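Local coordinates for protein sensory transduction histidine kinase, putative (Borrelia burgdorferi, PDB 5BWJ) that probably serves as the periplasmic Venus flytrap sensor domain of the hybrid histidine kinase Hk1, which likely senses small molecules associated with tick feeding, at residues B[142-147]-B[160-165]. Residues are numbered along the deposited sequence; the frame is centred on the assembly and turned at random.
Sequences ELVLAL and KTLHYI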
loop_
_atom_site.group_PDB
_atom_site.type_symbol
_atom_site.label_atom_id
_atom_site.label_comp_id
_atom_site.label_asym_id
_atom_site.label_seq_id
_atom_site.Cartn_x
_atom_site.Cartn_y
_atom_site.Cartn_z
ATOM N N GLU B 142 0.544 2.498 -19.899
ATOM C CA GLU B 142 0.224 1.763 -21.116
ATOM C C GLU B 142 -0.634 0.546 -20.793
ATOM O O GLU B 142 -1.570 0.222 -21.525
ATOM C CB GLU B 142 1.503 1.328 -21.832
ATOM C CG GLU B 142 1.269 0.440 -23.048
ATOM C CD GLU B 142 2.564 -0.011 -23.692
ATOM O OE1 GLU B 142 3.591 0.676 -23.507
ATOM O OE2 GLU B 142 2.558 -1.057 -24.375
ATOM N N LEU B 143 -0.307 -0.123 -19.692
ATOM C CA LEU B 143 -0.994 -1.347 -19.304
ATOM C C LEU B 143 -2.467 -1.095 -19.015
ATOM O O LEU B 143 -3.338 -1.805 -19.520
ATOM C CB LEU B 143 -0.325 -1.970 -18.076
ATOM C CG LEU B 143 -1.017 -3.211 -17.503
ATOM C CD1 LEU B 143 -1.111 -4.312 -18.551
ATOM C CD2 LEU B 143 -0.282 -3.711 -16.268
ATOM N N VAL B 144 -2.742 -0.087 -18.197
ATOM C CA VAL B 144 -4.111 0.212 -17.807
ATOM C C VAL B 144 -4.901 0.746 -19.002
ATOM O O VAL B 144 -6.107 0.519 -19.107
ATOM C CB VAL B 144 -4.153 1.224 -16.650
ATOM C CG1 VAL B 144 -5.584 1.536 -16.265
ATOM C CG2 VAL B 144 -3.413 0.672 -15.442
ATOM N N LEU B 145 -4.220 1.446 -19.903
ATOM C CA LEU B 145 -4.863 1.950 -21.110
ATOM C C LEU B 145 -5.325 0.801 -22.001
ATOM O O LEU B 145 -6.374 0.886 -22.639
ATOM C CB LEU B 145 -3.914 2.868 -21.884
ATOM C CG LEU B 145 -3.788 4.290 -21.333
ATOM C CD1 LEU B 145 -2.574 4.988 -21.923
ATOM C CD2 LEU B 145 -5.052 5.088 -21.617
ATOM N N ALA B 146 -4.541 -0.272 -22.035
ATOM C CA ALA B 146 -4.880 -1.438 -22.843
ATOM C C ALA B 146 -6.171 -2.076 -22.344
ATOM O O ALA B 146 -6.990 -2.543 -23.137
ATOM C CB ALA B 146 -3.745 -2.450 -22.822
ATOM N N LEU B 147 -6.347 -2.094 -21.027
ATOM C CA LEU B 147 -7.562 -2.629 -20.425
ATOM C C LEU B 147 -8.744 -1.724 -20.744
ATOM O O LEU B 147 -9.804 -2.193 -21.155
ATOM C CB LEU B 147 -7.401 -2.771 -18.908
ATOM C CG LEU B 147 -8.613 -3.324 -18.153
ATOM C CD1 LEU B 147 -8.892 -4.764 -18.556
ATOM C CD2 LEU B 147 -8.407 -3.219 -16.649
ATOM N N LYS B 160 -1.904 -1.335 -5.647
ATOM C CA LYS B 160 -2.176 0.077 -5.391
ATOM C C LYS B 160 -1.994 0.946 -6.634
ATOM O O LYS B 160 -2.817 1.818 -6.909
ATOM C CB LYS B 160 -1.276 0.591 -4.263
ATOM C CG LYS B 160 -1.638 0.041 -2.891
ATOM C CD LYS B 160 -0.665 0.499 -1.817
ATOM C CE LYS B 160 -1.003 -0.122 -0.469
ATOM N NZ LYS B 160 0.021 0.187 0.566
ATOM N N THR B 161 -0.925 0.705 -7.388
ATOM C CA THR B 161 -0.551 1.600 -8.483
ATOM C C THR B 161 -1.472 1.477 -9.695
ATOM O O THR B 161 -1.938 2.486 -10.230
ATOM C CB THR B 161 0.898 1.347 -8.944
ATOM O OG1 THR B 161 1.787 1.486 -7.830
ATOM C CG2 THR B 161 1.304 2.344 -10.033
ATOM N N LEU B 162 -1.719 0.250 -10.140
ATOM C CA LEU B 162 -2.569 0.038 -11.306
ATOM C C LEU B 162 -3.979 0.526 -11.019
ATOM O O LEU B 162 -4.644 1.101 -11.885
ATOM C CB LEU B 162 -2.589 -1.437 -11.704
ATOM C CG LEU B 162 -1.251 -2.039 -12.134
ATOM C CD1 LEU B 162 -1.454 -3.471 -12.592
ATOM C CD2 LEU B 162 -0.590 -1.211 -13.236
ATOM N N HIS B 163 -4.423 0.304 -9.789
ATOM C CA HIS B 163 -5.746 0.723 -9.368
ATOM C C HIS B 163 -5.848 2.243 -9.302
ATOM O O HIS B 163 -6.856 2.823 -9.706
ATOM C CB HIS B 163 -6.085 0.120 -8.008
ATOM C CG HIS B 163 -7.491 0.380 -7.577
ATOM N ND1 HIS B 163 -8.527 -0.476 -7.880
ATOM C CD2 HIS B 163 -8.038 1.408 -6.889
ATOM C CE1 HIS B 163 -9.652 0.009 -7.386
ATOM N NE2 HIS B 163 -9.382 1.152 -6.781
ATOM N N TYR B 164 -4.804 2.883 -8.784
ATOM C CA TYR B 164 -4.777 4.335 -8.688
ATOM C C TYR B 164 -4.906 4.986 -10.063
ATOM O O TYR B 164 -5.734 5.874 -10.261
ATOM C CB TYR B 164 -3.488 4.818 -8.020
ATOM C CG TYR B 164 -3.215 6.283 -8.282
ATOM C CD1 TYR B 164 -3.874 7.271 -7.561
ATOM C CD2 TYR B 164 -2.316 6.679 -9.263
ATOM C CE1 TYR B 164 -3.639 8.614 -7.804
ATOM C CE2 TYR B 164 -2.073 8.021 -9.512
ATOM C CZ TYR B 164 -2.738 8.982 -8.780
ATOM O OH TYR B 164 -2.500 10.317 -9.021
ATOM N N ILE B 165 -4.077 4.542 -11.003
ATOM C CA ILE B 165 -4.041 5.133 -12.338
ATOM C C ILE B 165 -5.397 5.009 -13.019
ATOM O O ILE B 165 -5.933 5.993 -13.523
ATOM C CB ILE B 165 -2.957 4.477 -13.218
ATOM C CG1 ILE B 165 -1.574 4.721 -12.614
ATOM C CG2 ILE B 165 -2.995 5.043 -14.640
ATOM C CD1 ILE B 165 -0.476 3.878 -13.227
#
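Val144 holds CG1 anti to its backbone N (chi1 179°), which leaves CG2 beside the N and turned to the neighbouring helix. Leu162 answers from that helix. Its CG lies anti to the carbonyl carbon (chi1 -63°), and the extended second torsion sets CD1 anti to CA, with CD2 as the branch nearer Val144. The two helices, 140-148 and 161-169, are packed in one lobe of the Venus flytrap fold that forms the periplasmic sensor domain of the kinase. Strand 154-156, which lies between them in the chain, pairs in parallel with strand 114-117. The segment axes approach to 9.9 Å and cross at -61°. The backbones are nearest at Val144 and Leu162, whose CA atoms are 6.7 Å apart.

The contact is entirely apolar at its side chains. CD2 of Leu162 sits against both Leu143 and Val144, and CD1 adds a second contact to Leu143. CD2 of Leu143 thus reaches both branches, at 3.9 Å from CD1 of Leu162 and at the same distance from CD2. CD2 of Leu162 meets CG2 of Val144 at 4.0 Å. Ile165, one turn further on, adds a looser touch, with its CB 4.4 Å from Val144 CG2. One methyl of Val144 therefore faces two successive turns of the second helix.

All four residues are buried. Ile155 of strand 154-156 lies against Leu143 and Val144, which ties helix 140-148 to the sheet. Ser140 touches Leu162 and Ile165, and Leu170 packs on Val144. On the second helix, His163 and Tyr164 meet aromatic rings of the second subunit. The closest approach of Val144 to the other backbone is CG2 to the carbonyl O of Leu162, a van der Waals contact of 3.8 Å.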